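Local coordinates for periplasmic His/Glu/Gln/Arg/opine family-binding protein (PDB 3I6V) that probably captures basic or polar amino acids in the periplasm for an ABC transporter, and holds lysine in the cleft between its two lobes, at residues D83-Y88 with V180-R185; V7-E12 with T67-M72; I108-T113 with T127-A132; T115-Y120 with A148-R153. All coordinates share one frame; numbering follows the deposited sequence.

Contact 1 (D83-Y88 with V180-R185); sequences DFTQNY and VGMGLR. With NA (sodium ion), chain C.
Thr-85 and Tyr-88 turn their side chains onto strand 180-184: Thr-85 OG1 (chi1 63°) sits between its own N and carbonyl carbon, facing Met-182 N, and the Tyr-88 ring (chi1 57°) swings back across Val-180. Met-182 N donates to Thr-85 OG1 at 3.0 Å, and that hydroxyl in turn donates a hydrogen bond to Gln-86 O at 2.8 Å, so a side chain carries the ladder where the 83-88 backbone turns away. Before the corner the pairing is regular antiparallel: Asp-83 and Leu-184 form a hydrogen-bonded pair, its Asp-83 N to Leu-184 O bond (3.0 Å) almost straight at 174°. Beyond it, Tyr-88 N reaches Val-180 O at 2.7 Å. That carbonyl oxygen also lies over one face of the Tyr-88 ring, near its rim, while Tyr-88 CE1 packs on Met-182 CG at 3.7 Å. A water joins Tyr-88 OH to Gly-181 O, and Glu-31 also bonds the hydroxyl. At the far end Asp-83 OD1 binds the sodium ion at 2.4 Å, together with Asp-79, Ile-82 and Glu-186. Helix 30-42 packs against Tyr-88 and Met-182, helix 189-204 against Thr-85 and Met-182, and strand 67-68 touches Leu-184.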
loop_
_atom_site.group_PDB
_atom_site.type_symbol
_atom_site.label_atom_id
_atom_site.label_comp_id
_atom_site.label_asym_id
_atom_site.label_seq_id
_atom_site.Cartn_x
_atom_site.Cartn_y
_atom_site.Cartn_z
ATOM N N ASP A 83 -2.755 15.721 -3.070
ATOM C CA ASP A 83 -1.406 15.871 -3.632
ATOM C C ASP A 83 -0.444 14.849 -3.025
ATOM O O ASP A 83 -0.552 14.508 -1.848
ATOM C CB ASP A 83 -0.860 17.274 -3.354
ATOM C CG ASP A 83 -1.307 18.324 -4.392
ATOM O OD1 ASP A 83 -1.961 18.015 -5.430
ATOM O OD2 ASP A 83 -1.025 19.514 -4.132
ATOM N N PHE A 84 0.491 14.361 -3.824
ATOM C CA PHE A 84 1.446 13.334 -3.350
ATOM C C PHE A 84 2.860 13.906 -3.185
ATOM O O PHE A 84 3.250 14.814 -3.930
ATOM C CB PHE A 84 1.518 12.183 -4.351
ATOM C CG PHE A 84 0.300 11.295 -4.362
ATOM C CD1 PHE A 84 -0.695 11.486 -5.315
ATOM C CD2 PHE A 84 0.179 10.235 -3.445
ATOM C CE1 PHE A 84 -1.828 10.663 -5.357
ATOM C CE2 PHE A 84 -0.940 9.381 -3.474
ATOM C CZ PHE A 84 -1.946 9.592 -4.426
ATOM N N THR A 85 3.618 13.379 -2.222
ATOM C CA THR A 85 5.083 13.519 -2.216
ATOM C C THR A 85 5.632 12.719 -3.382
ATOM O O THR A 85 4.884 12.004 -4.045
ATOM C CB THR A 85 5.717 12.940 -0.894
ATOM O OG1 THR A 85 5.469 11.521 -0.805
ATOM C CG2 THR A 85 5.171 13.629 0.327
ATOM N N GLN A 86 6.943 12.790 -3.606
ATOM C CA GLN A 86 7.628 11.829 -4.440
ATOM C C GLN A 86 7.413 10.415 -3.869
ATOM O O GLN A 86 7.048 10.267 -2.695
ATOM C CB GLN A 86 9.139 12.137 -4.426
ATOM C CG GLN A 86 9.754 11.955 -3.016
ATOM C CD GLN A 86 11.186 12.444 -2.981
ATOM O OE1 GLN A 86 12.078 11.864 -3.611
ATOM N NE2 GLN A 86 11.398 13.524 -2.279
ATOM N N ASN A 87 7.668 9.384 -4.672
ATOM C CA ASN A 87 7.525 8.036 -4.142
ATOM C C ASN A 87 8.586 7.725 -3.027
ATOM O O ASN A 87 9.652 8.362 -2.960
ATOM C CB ASN A 87 7.424 6.953 -5.237
ATOM C CG ASN A 87 8.668 6.850 -6.168
ATOM O OD1 ASN A 87 9.833 7.035 -5.769
ATOM N ND2 ASN A 87 8.400 6.487 -7.410
ATOM N N TYR A 88 8.232 6.818 -2.117
ATOM C CA TYR A 88 9.192 6.380 -1.118
ATOM C C TYR A 88 9.455 4.875 -1.209
ATOM O O TYR A 88 10.341 4.352 -0.526
ATOM C CB TYR A 88 8.822 6.853 0.271
ATOM C CG TYR A 88 7.454 6.414 0.733
ATOM C CD1 TYR A 88 6.374 7.311 0.744
ATOM C CD2 TYR A 88 7.236 5.098 1.159
ATOM C CE1 TYR A 88 5.087 6.903 1.177
ATOM C CE2 TYR A 88 5.967 4.677 1.589
ATOM C CZ TYR A 88 4.917 5.576 1.613
ATOM O OH TYR A 88 3.675 5.146 2.012
ATOM N N VAL A 180 4.657 4.058 -4.390
ATOM C CA VAL A 180 3.911 4.492 -3.218
ATOM C C VAL A 180 4.433 5.879 -2.750
ATOM O O VAL A 180 5.646 6.125 -2.693
ATOM C CB VAL A 180 4.019 3.411 -2.104
ATOM C CG1 VAL A 180 3.285 3.840 -0.892
ATOM C CG2 VAL A 180 3.389 2.090 -2.607
ATOM N N GLY A 181 3.520 6.782 -2.421
ATOM C CA GLY A 181 3.900 8.116 -1.944
ATOM C C GLY A 181 2.945 8.525 -0.863
ATOM O O GLY A 181 1.901 7.878 -0.679
ATOM N N MET A 182 3.293 9.573 -0.123
ATOM C CA MET A 182 2.392 10.075 0.932
ATOM C C MET A 182 1.409 11.010 0.304
ATOM O O MET A 182 1.787 11.843 -0.566
ATOM C CB MET A 182 3.156 10.876 2.026
ATOM C CG MET A 182 4.194 10.082 2.848
ATOM S SD MET A 182 5.199 11.058 4.059
ATOM C CE MET A 182 3.827 11.983 4.741
ATOM N N GLY A 183 0.175 10.932 0.771
ATOM C CA GLY A 183 -0.879 11.816 0.307
ATOM C C GLY A 183 -1.125 12.906 1.339
ATOM O O GLY A 183 -1.054 12.663 2.541
ATOM N N LEU A 184 -1.377 14.125 0.873
ATOM C CA LEU A 184 -1.735 15.247 1.743
ATOM C C LEU A 184 -2.802 16.092 1.081
ATOM O O LEU A 184 -2.994 15.998 -0.137
ATOM C CB LEU A 184 -0.532 16.165 1.992
ATOM C CG LEU A 184 0.620 15.524 2.777
ATOM C CD1 LEU A 184 1.654 14.994 1.784
ATOM C CD2 LEU A 184 1.229 16.586 3.682
ATOM N N ARG A 185 -3.436 16.974 1.856
ATOM C CA ARG A 185 -4.442 17.861 1.271
ATOM C C ARG A 185 -3.741 18.786 0.278
ATOM O O ARG A 185 -2.561 19.129 0.463
ATOM C CB ARG A 185 -5.163 18.719 2.327
ATOM C CG ARG A 185 -6.201 17.945 3.224
ATOM C CD ARG A 185 -6.803 18.917 4.302
ATOM N NE ARG A 185 -5.785 19.273 5.318
ATOM C CZ ARG A 185 -5.427 18.467 6.324
ATOM N NH1 ARG A 185 -6.004 17.265 6.464
ATOM N NH2 ARG A 185 -4.486 18.850 7.183
HETATM NA NA NA C . -3.755 17.039 -6.701
HETATM O O HOH W 1 -0.031 19.746 -0.873
HETATM O O HOH W 2 1.190 5.837 0.987
#

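Contact 2 (V7-E12 with T67-M72); sequences VRMGTE and TIIAGM. With LYS (lysine), chain B.
Met-9 and Thr-67 face each other on one side of a parallel sheet, the central sheet of one lobe of a type 2 periplasmic-binding-protein fold, in which strand 7-11 lies between 46-50 and 67-68. Their side chains cross at a slant. The Met-9 chain bends at chi2 (-80°) and again at chi3, which lays SD beside Thr-67 OG1 at 3.4 Å and carries CE on to Ile-69 CG2. In one of its two conformers Val-7 CG2 lies 3.9 Å from Thr-67 CG2. Trp-48 and Cys-39 also pack on Met-9 here. Thr-67 OG1 is buried in this apolar setting and has no hydrogen-bonding partner.

The backbones pair in parallel: Gly-10 N donates to Thr-67 O, and Gly-10 O receives a nearly straight bond from Ile-69 N at 2.9 Å. Past the paired residues a side chain takes over. Thr-11 OG1 donates to Ile-69 O at 2.8 Å, while Ala-70 CB packs beside that hydroxyl.

The two segments then part around the ligand. Glu-12, extended with chi1 -173° and chi2 -179°, reaches the lysine side chain, whereas Gly-71 O accepts from the ligand N at 3.0 Å; Gly-71 adopts positive phi as the chain turns there. A water donates to Glu-12 OE1 and makes a weak bond to Ala-70 O. The same Glu-12 OE1 takes a hydrogen bond from the ligand NZ at 2.7 Å.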
loop_
_atom_site.group_PDB
_atom_site.type_symbol
_atom_site.label_atom_id
_atom_site.label_comp_id
_atom_site.label_asym_id
_atom_site.label_seq_id
_atom_site.Cartn_x
_atom_site.Cartn_y
_atom_site.Cartn_z
ATOM N N VAL A 7 1.757 16.541 13.683
ATOM C CA VAL A 7 1.177 16.048 12.439
ATOM C C VAL A 7 0.487 14.709 12.696
ATOM O O VAL A 7 1.078 13.779 13.245
ATOM C CB VAL A 7 2.216 15.939 11.290
ATOM C CG1 VAL A 7 3.341 14.996 11.651
ATOM C CG2 VAL A 7 1.540 15.500 9.983
ATOM N N ARG A 8 -0.773 14.621 12.310
ATOM C CA ARG A 8 -1.508 13.380 12.445
ATOM C C ARG A 8 -1.261 12.517 11.180
ATOM O O ARG A 8 -1.643 12.907 10.062
ATOM C CB ARG A 8 -2.976 13.703 12.680
ATOM C CG ARG A 8 -3.256 14.275 14.130
ATOM C CD ARG A 8 -4.669 14.854 14.176
ATOM N NE ARG A 8 -4.758 15.815 13.067
ATOM C CZ ARG A 8 -5.881 16.302 12.544
ATOM N NH1 ARG A 8 -5.804 17.140 11.513
ATOM N NH2 ARG A 8 -7.069 15.957 13.042
ATOM N N MET A 9 -0.539 11.414 11.360
ATOM C CA MET A 9 -0.183 10.504 10.272
ATOM C C MET A 9 -1.274 9.445 10.143
ATOM O O MET A 9 -1.470 8.649 11.072
ATOM C CB MET A 9 1.193 9.860 10.539
ATOM C CG MET A 9 2.309 10.910 10.787
ATOM S SD MET A 9 3.028 11.718 9.312
ATOM C CE MET A 9 3.965 10.389 8.686
ATOM N N GLY A 10 -2.003 9.457 9.026
ATOM C CA GLY A 10 -3.083 8.500 8.785
ATOM C C GLY A 10 -2.607 7.255 8.030
ATOM O O GLY A 10 -1.915 7.359 7.006
ATOM N N THR A 11 -2.999 6.076 8.521
ATOM C CA THR A 11 -2.683 4.821 7.884
ATOM C C THR A 11 -3.851 3.850 8.029
ATOM O O THR A 11 -4.790 4.093 8.837
ATOM C CB THR A 11 -1.337 4.223 8.384
ATOM O OG1 THR A 11 -0.904 3.204 7.470
ATOM C CG2 THR A 11 -1.429 3.642 9.822
ATOM N N GLU A 12 -3.806 2.775 7.229
ATOM C CA GLU A 12 -4.872 1.790 7.209
ATOM C C GLU A 12 -4.777 0.833 8.426
ATOM O O GLU A 12 -5.792 0.442 8.965
ATOM C CB GLU A 12 -4.810 0.967 5.921
ATOM C CG GLU A 12 -5.978 0.026 5.716
ATOM C CD GLU A 12 -5.884 -0.817 4.416
ATOM O OE1 GLU A 12 -4.830 -0.819 3.729
ATOM O OE2 GLU A 12 -6.874 -1.498 4.097
ATOM N N THR A 67 -1.861 13.393 6.871
ATOM C CA THR A 67 -1.181 12.695 5.787
ATOM C C THR A 67 -1.784 11.311 5.592
ATOM O O THR A 67 -2.423 10.765 6.517
ATOM C CB THR A 67 0.340 12.498 6.055
ATOM O OG1 THR A 67 0.507 11.486 7.069
ATOM C CG2 THR A 67 1.021 13.781 6.511
ATOM N N ILE A 68 -1.587 10.743 4.406
ATOM C CA ILE A 68 -1.849 9.314 4.192
ATOM C C ILE A 68 -0.516 8.640 3.918
ATOM O O ILE A 68 0.180 9.044 2.994
ATOM C CB ILE A 68 -2.816 9.081 3.018
ATOM C CG1 ILE A 68 -4.191 9.666 3.351
ATOM C CG2 ILE A 68 -2.934 7.575 2.686
ATOM C CD1 ILE A 68 -5.143 9.669 2.133
ATOM N N ILE A 69 -0.133 7.671 4.754
ATOM C CA ILE A 69 1.057 6.884 4.503
ATOM C C ILE A 69 0.598 5.426 4.694
ATOM O O ILE A 69 0.512 4.922 5.823
ATOM C CB ILE A 69 2.246 7.319 5.406
ATOM C CG1 ILE A 69 3.526 6.537 5.078
ATOM C CG2 ILE A 69 1.867 7.284 6.932
ATOM C CD1 ILE A 69 4.773 7.042 5.890
ATOM N N ALA A 70 0.207 4.793 3.590
ATOM C CA ALA A 70 -0.650 3.603 3.651
ATOM C C ALA A 70 -0.530 2.802 2.362
ATOM O O ALA A 70 -1.538 2.364 1.796
ATOM C CB ALA A 70 -2.147 4.026 3.893
ATOM N N GLY A 71 0.701 2.625 1.888
ATOM C CA GLY A 71 0.974 1.874 0.642
ATOM C C GLY A 71 0.195 2.362 -0.578
ATOM O O GLY A 71 -0.131 1.567 -1.452
ATOM N N MET A 72 -0.084 3.666 -0.639
ATOM C CA MET A 72 -0.973 4.248 -1.678
ATOM C C MET A 72 -0.120 4.641 -2.892
ATOM O O MET A 72 0.770 5.472 -2.749
ATOM C CB MET A 72 -1.680 5.510 -1.152
ATOM C CG MET A 72 -2.740 6.162 -2.154
ATOM S SD MET A 72 -3.679 7.538 -1.467
ATOM C CE MET A 72 -4.942 6.604 -0.641
HETATM N N LYS B . -0.789 0.466 -4.141
HETATM C CA LYS B . -2.186 0.065 -4.511
HETATM C C LYS B . -3.079 1.277 -4.656
HETATM O O LYS B . -2.639 2.384 -4.315
HETATM C CB LYS B . -2.772 -0.901 -3.451
HETATM C CG LYS B . -3.015 -0.282 -2.074
HETATM C CD LYS B . -3.532 -1.379 -1.080
HETATM C CE LYS B . -3.886 -0.804 0.341
HETATM N NZ LYS B . -4.281 -1.958 1.299
HETATM O OXT LYS B . -4.260 1.163 -5.094
HETATM O O HOH W 3 -2.508 0.543 3.576
#

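Contact 3 (I108-T113 with T127-A132); sequences IVAAQT and TLVEFA. With LYS (lysine), chain B.
Strands 108-112 and 127-131 are the two parallel strands of a beta-alpha-beta unit whose connecting helix is 116-123, and their edges zip together from Ile-108 to Thr-113. Val-109 N donates to Thr-127 O at 2.8 Å, nearly straight at 173°, and Val-109 O, Ala-111 N and Ala-111 O continue the ladder to Val-129 and Phe-131. On one face of the sheet Ile-108 CG2 meets Val-129 CG1 at 3.7 Å, the two side chains slanting past each other, and Ala-110 CB touches Phe-131 CE1 at 3.6 Å. Glu-136, Thr-137 and Ala-140 of helix 134-142 pack on this phenylalanine. On the other face Leu-128 CD1 leans on Ala-111 CB, and Ile-121 of the crossover helix packs on Val-109 and Leu-128. In the periplasmic-binding-protein fold, ligand contacts gather at the carboxyl ends of such strands, and here that end carries Gln-112. Its side chain is extended, chi1 -178° and chi2 170°, and its amide bridges two partners: OE1 accepts from the ligand lysine NZ at 2.7 Å, while NE2 donates to Ala-132 O at 3.0 Å from above that carbonyl plane. Glu-12 of the other lobe also accepts from NE2. These bonds fix which way round the amide sits, presenting oxygen to the ammonium. Next to it Thr-113 N bonds Phe-131 O at 2.9 Å, and Thr-113 OG1 lies against Glu-130 CB at 3.4 Å.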
loop_
_atom_site.group_PDB
_atom_site.type_symbol
_atom_site.label_atom_id
_atom_site.label_comp_id
_atom_site.label_asym_id
_atom_site.label_seq_id
_atom_site.Cartn_x
_atom_site.Cartn_y
_atom_site.Cartn_z
ATOM N N ILE A 108 -13.811 -14.960 -11.617
ATOM C CA ILE A 108 -14.109 -14.020 -10.532
ATOM C C ILE A 108 -12.802 -13.644 -9.854
ATOM O O ILE A 108 -12.120 -14.507 -9.276
ATOM C CB ILE A 108 -15.111 -14.612 -9.514
ATOM C CG1 ILE A 108 -16.500 -14.738 -10.173
ATOM C CG2 ILE A 108 -15.185 -13.729 -8.289
ATOM C CD1 ILE A 108 -17.416 -15.761 -9.523
ATOM N N VAL A 109 -12.439 -12.361 -9.943
ATOM C CA VAL A 109 -11.178 -11.922 -9.360
ATOM C C VAL A 109 -11.461 -10.941 -8.223
ATOM O O VAL A 109 -12.203 -9.980 -8.388
ATOM C CB VAL A 109 -10.158 -11.383 -10.417
ATOM C CG1 VAL A 109 -8.834 -11.003 -9.751
ATOM C CG2 VAL A 109 -9.851 -12.446 -11.479
ATOM N N ALA A 110 -10.941 -11.272 -7.044
ATOM C CA ALA A 110 -11.073 -10.428 -5.865
ATOM C C ALA A 110 -10.017 -9.307 -5.911
ATOM O O ALA A 110 -8.879 -9.527 -6.302
ATOM C CB ALA A 110 -10.875 -11.258 -4.580
ATOM N N ALA A 111 -10.418 -8.113 -5.498
ATOM C CA ALA A 111 -9.456 -7.008 -5.328
ATOM C C ALA A 111 -9.996 -6.116 -4.237
ATOM O O ALA A 111 -11.222 -6.000 -4.043
ATOM C CB ALA A 111 -9.286 -6.195 -6.634
ATOM N N GLN A 112 -9.095 -5.461 -3.533
ATOM C CA GLN A 112 -9.519 -4.450 -2.572
ATOM C C GLN A 112 -10.192 -3.255 -3.238
ATOM O O GLN A 112 -9.721 -2.741 -4.276
ATOM C CB GLN A 112 -8.343 -4.000 -1.695
ATOM C CG GLN A 112 -8.756 -2.955 -0.619
ATOM C CD GLN A 112 -7.662 -2.675 0.396
ATOM O OE1 GLN A 112 -6.491 -2.844 0.118
ATOM N NE2 GLN A 112 -8.052 -2.266 1.588
ATOM N N THR A 113 -11.271 -2.779 -2.615
ATOM C CA THR A 113 -11.990 -1.605 -3.090
ATOM C C THR A 113 -11.078 -0.379 -3.185
ATOM O O THR A 113 -10.154 -0.249 -2.404
ATOM C CB THR A 113 -13.160 -1.226 -2.127
ATOM O OG1 THR A 113 -13.979 -2.383 -1.918
ATOM C CG2 THR A 113 -14.017 -0.217 -2.748
ATOM N N THR A 127 -14.469 -10.854 -13.981
ATOM C CA THR A 127 -15.530 -10.317 -13.142
ATOM C C THR A 127 -14.902 -9.840 -11.817
ATOM O O THR A 127 -14.249 -10.617 -11.118
ATOM C CB THR A 127 -16.619 -11.377 -12.902
ATOM O OG1 THR A 127 -17.283 -11.621 -14.142
ATOM C CG2 THR A 127 -17.660 -10.919 -11.875
ATOM N N LEU A 128 -15.075 -8.555 -11.505
ATOM C CA LEU A 128 -14.479 -7.968 -10.301
ATOM C C LEU A 128 -15.388 -8.153 -9.090
ATOM O O LEU A 128 -16.539 -7.790 -9.138
ATOM C CB LEU A 128 -14.253 -6.466 -10.511
ATOM C CG LEU A 128 -13.869 -5.630 -9.276
ATOM C CD1 LEU A 128 -12.574 -6.065 -8.667
ATOM C CD2 LEU A 128 -13.844 -4.112 -9.599
ATOM N N VAL A 129 -14.856 -8.676 -7.997
ATOM C CA VAL A 129 -15.516 -8.497 -6.704
ATOM C C VAL A 129 -14.591 -7.724 -5.737
ATOM O O VAL A 129 -13.421 -8.089 -5.519
ATOM C CB VAL A 129 -16.068 -9.856 -6.105
ATOM C CG1 VAL A 129 -14.955 -10.893 -5.983
ATOM C CG2 VAL A 129 -16.771 -9.636 -4.753
ATOM N N GLU A 130 -15.134 -6.656 -5.166
ATOM C CA GLU A 130 -14.374 -5.764 -4.277
ATOM C C GLU A 130 -14.591 -6.069 -2.804
ATOM O O GLU A 130 -15.713 -6.313 -2.407
ATOM C CB GLU A 130 -14.800 -4.327 -4.543
ATOM C CG GLU A 130 -14.325 -3.858 -5.902
ATOM C CD GLU A 130 -14.662 -2.403 -6.183
ATOM O OE1 GLU A 130 -13.789 -1.539 -5.961
ATOM O OE2 GLU A 130 -15.777 -2.121 -6.668
ATOM N N PHE A 131 -13.517 -6.018 -2.014
ATOM C CA PHE A 131 -13.563 -6.216 -0.568
ATOM C C PHE A 131 -12.910 -5.034 0.146
ATOM O O PHE A 131 -11.940 -4.453 -0.355
ATOM C CB PHE A 131 -12.814 -7.517 -0.187
ATOM C CG PHE A 131 -13.458 -8.731 -0.748
ATOM C CD1 PHE A 131 -13.098 -9.210 -2.019
ATOM C CD2 PHE A 131 -14.515 -9.336 -0.067
ATOM C CE1 PHE A 131 -13.733 -10.306 -2.576
ATOM C CE2 PHE A 131 -15.165 -10.447 -0.623
ATOM C CZ PHE A 131 -14.770 -10.927 -1.882
ATOM N N ALA A 132 -13.432 -4.712 1.327
ATOM C CA ALA A 132 -12.984 -3.552 2.113
ATOM C C ALA A 132 -11.541 -3.666 2.577
ATOM O O ALA A 132 -10.838 -2.648 2.669
ATOM C CB ALA A 132 -13.944 -3.327 3.332
HETATM N N LYS B . -0.789 0.466 -4.141
HETATM C CA LYS B . -2.186 0.065 -4.511
HETATM C C LYS B . -3.079 1.277 -4.656
HETATM O O LYS B . -2.639 2.384 -4.315
HETATM C CB LYS B . -2.772 -0.901 -3.451
HETATM C CG LYS B . -3.015 -0.282 -2.074
HETATM C CD LYS B . -3.532 -1.379 -1.080
HETATM C CE LYS B . -3.886 -0.804 0.341
HETATM N NZ LYS B . -4.281 -1.958 1.299
HETATM O OXT LYS B . -4.260 1.163 -5.094
#

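Contact 4 (T115-Y120 with A148-R153); sequences TIQAGY and AVFADR. With LYS (lysine), chain B.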
loop_
_atom_site.group_PDB
_atom_site.type_symbol
_atom_site.label_atom_id
_atom_site.label_comp_id
_atom_site.label_asym_id
_atom_site.label_seq_id
_atom_site.Cartn_x
_atom_site.Cartn_y
_atom_site.Cartn_z
ATOM N N THR A 115 -8.697 0.603 -5.241
ATOM C CA THR A 115 -7.270 0.420 -5.526
ATOM C C THR A 115 -7.018 0.396 -7.041
ATOM O O THR A 115 -7.946 0.207 -7.843
ATOM C CB THR A 115 -6.714 -0.917 -4.953
ATOM O OG1 THR A 115 -7.431 -2.008 -5.505
ATOM C CG2 THR A 115 -6.771 -0.945 -3.382
ATOM N N ILE A 116 -5.754 0.536 -7.423
ATOM C CA ILE A 116 -5.412 0.466 -8.846
ATOM C C ILE A 116 -5.672 -0.946 -9.338
ATOM O O ILE A 116 -6.014 -1.148 -10.511
ATOM C CB ILE A 116 -3.972 0.926 -9.107
ATOM C CG1 ILE A 116 -2.962 0.031 -8.373
ATOM C CG2 ILE A 116 -3.819 2.392 -8.657
ATOM C CD1 ILE A 116 -1.530 0.527 -8.400
ATOM N N GLN A 117 -5.549 -1.921 -8.426
ATOM C CA GLN A 117 -5.774 -3.343 -8.788
ATOM C C GLN A 117 -7.232 -3.575 -9.105
ATOM O O GLN A 117 -7.562 -4.189 -10.133
ATOM C CB GLN A 117 -5.249 -4.307 -7.704
ATOM C CG GLN A 117 -3.706 -4.397 -7.682
ATOM C CD GLN A 117 -3.074 -3.268 -6.870
ATOM O OE1 GLN A 117 -3.792 -2.504 -6.213
ATOM N NE2 GLN A 117 -1.733 -3.149 -6.917
ATOM N N ALA A 118 -8.122 -3.056 -8.262
ATOM C CA ALA A 118 -9.545 -3.092 -8.596
ATOM C C ALA A 118 -9.831 -2.385 -9.938
ATOM O O ALA A 118 -10.594 -2.899 -10.733
ATOM C CB ALA A 118 -10.401 -2.459 -7.487
ATOM N N GLY A 119 -9.249 -1.221 -10.170
ATOM C CA GLY A 119 -9.442 -0.519 -11.470
ATOM C C GLY A 119 -9.018 -1.359 -12.684
ATOM O O GLY A 119 -9.719 -1.405 -13.699
ATOM N N TYR A 120 -7.888 -2.048 -12.562
ATOM C CA TYR A 120 -7.337 -2.875 -13.640
ATOM C C TYR A 120 -8.261 -4.045 -13.904
ATOM O O TYR A 120 -8.556 -4.366 -15.061
ATOM C CB TYR A 120 -5.942 -3.377 -13.233
ATOM C CG TYR A 120 -5.297 -4.322 -14.231
ATOM C CD1 TYR A 120 -4.447 -3.847 -15.221
ATOM C CD2 TYR A 120 -5.520 -5.703 -14.156
ATOM C CE1 TYR A 120 -3.835 -4.729 -16.147
ATOM C CE2 TYR A 120 -4.912 -6.596 -15.062
ATOM C CZ TYR A 120 -4.080 -6.108 -16.056
ATOM O OH TYR A 120 -3.487 -7.010 -16.949
ATOM N N ALA A 148 -9.301 -16.022 -8.096
ATOM C CA ALA A 148 -7.981 -15.516 -7.768
ATOM C C ALA A 148 -8.108 -14.130 -7.131
ATOM O O ALA A 148 -9.175 -13.528 -7.131
ATOM C CB ALA A 148 -7.088 -15.451 -9.027
ATOM N N VAL A 149 -7.010 -13.649 -6.590
ATOM C CA VAL A 149 -6.939 -12.284 -6.072
ATOM C C VAL A 149 -5.860 -11.572 -6.881
ATOM O O VAL A 149 -4.814 -12.167 -7.183
ATOM C CB VAL A 149 -6.589 -12.244 -4.549
ATOM C CG1 VAL A 149 -5.342 -13.096 -4.264
ATOM C CG2 VAL A 149 -6.377 -10.798 -4.077
ATOM N N PHE A 150 -6.109 -10.303 -7.206
ATOM C CA PHE A 150 -5.107 -9.462 -7.881
ATOM C C PHE A 150 -4.737 -8.330 -6.926
ATOM O O PHE A 150 -5.597 -7.553 -6.526
ATOM C CB PHE A 150 -5.714 -8.919 -9.182
ATOM C CG PHE A 150 -4.744 -8.148 -10.055
ATOM C CD1 PHE A 150 -3.625 -8.780 -10.612
ATOM C CD2 PHE A 150 -4.979 -6.797 -10.338
ATOM C CE1 PHE A 150 -2.739 -8.062 -11.439
ATOM C CE2 PHE A 150 -4.126 -6.062 -11.157
ATOM C CZ PHE A 150 -2.996 -6.692 -11.716
ATOM N N ALA A 151 -3.461 -8.247 -6.565
ATOM C CA ALA A 151 -3.020 -7.346 -5.512
ATOM C C ALA A 151 -1.568 -7.025 -5.678
ATOM O O ALA A 151 -0.892 -7.563 -6.549
ATOM C CB ALA A 151 -3.248 -8.019 -4.093
ATOM N N ASP A 152 -1.071 -6.169 -4.802
ATOM C CA ASP A 152 0.318 -5.771 -4.823
ATOM C C ASP A 152 1.196 -6.979 -4.537
ATOM O O ASP A 152 0.904 -7.766 -3.588
ATOM C CB ASP A 152 0.517 -4.730 -3.751
ATOM C CG ASP A 152 1.904 -4.239 -3.683
ATOM O OD1 ASP A 152 2.264 -3.357 -4.500
ATOM O OD2 ASP A 152 2.621 -4.704 -2.760
ATOM N N ARG A 153 2.250 -7.136 -5.345
ATOM C CA ARG A 153 3.120 -8.289 -5.256
ATOM C C ARG A 153 3.817 -8.336 -3.892
ATOM O O ARG A 153 3.975 -9.421 -3.312
ATOM C CB ARG A 153 4.175 -8.315 -6.373
ATOM C CG ARG A 153 5.021 -9.621 -6.349
ATOM C CD ARG A 153 6.017 -9.760 -7.530
ATOM N NE ARG A 153 6.812 -10.949 -7.273
ATOM C CZ ARG A 153 6.450 -12.184 -7.609
ATOM N NH1 ARG A 153 5.324 -12.418 -8.285
ATOM N NH2 ARG A 153 7.243 -13.193 -7.295
HETATM N N LYS B . -0.789 0.466 -4.141
HETATM C CA LYS B . -2.186 0.065 -4.511
HETATM C C LYS B . -3.079 1.277 -4.656
HETATM O O LYS B . -2.639 2.384 -4.315
HETATM C CB LYS B . -2.772 -0.901 -3.451
HETATM C CG LYS B . -3.015 -0.282 -2.074
HETATM C CD LYS B . -3.532 -1.379 -1.080
HETATM C CE LYS B . -3.886 -0.804 0.341
HETATM N NZ LYS B . -4.281 -1.958 1.299
HETATM O OXT LYS B . -4.260 1.163 -5.094
HETATM O O HOH W 4 0.437 -1.854 -5.787
#
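Tyr-120 and Phe-150 form the tight end of this contact between helix 116-123 and strand 148-152. Their rings are inclined by 27° and slid apart, centroids 4.9 Å from each other, so overlap is slight: Tyr-120 CD2 and Phe-150 CE2 approach to 3.3 Å. Phe-150 gets there with CG anti to its N (chi1 -174°), which swings the ring off the strand toward the helix. Gln-117 O lies in the plane of that ring at its edge, and Gln-117 CB packs on Phe-150 CD2 at 3.6 Å, its side chain at roughly a right angle to the phenylalanine. Tyr-96 and Val-174 add to the apolar cluster.

Toward the lysine pocket the packing gives way to water. Gln-117 CG passes Ala-151 CA, and the bend at chi2 (84°) brings the amide near Asp-152, which it does not bond directly. Instead a water accepts from Gln-117 NE2 at 2.8 Å, donates to Asp-152 OD1 at 2.7 Å and accepts from the ligand N. Ser-94 also bonds NE2, and Tyr-18 bonds Asp-152 OD2. At the helix start Thr-115 OG1 caps Ala-118 N at 3.0 Å, and Ile-116 N donates to the ligand OXT at 2.8 Å. The ligand carboxylate lies at the helix N terminus, whose dipole would probably favour it; Arg-78 also bonds the ligand. Asp-152, through the water, would favour the alpha-ammonium (N), so both groups probably find complementary charge.

In the fold
From the N terminus, contact 2 closes first, returning the chain from 67-72 to strand 7-11. Contact 1 opens next at 83-88 and closes only at 180-185, so its long loop encloses contacts 3 and 4. Those two cross: 115-120 falls between the segments of contact 3, and 127-132 between those of contact 4. Both reach one mixed sheet: contact 3 pairs two of its strands, and contact 4 packs helix 116-123 on another. Contacts 1 and 2 touch through Gly-183 with Ile-68 and Gly-181 with Met-72, bringing the late strand 180-184 back to the first lobe. Glu-12 and Gln-112 link contacts 2 and 3 across the cleft, where contacts 2, 3 and 4 meet the lysine.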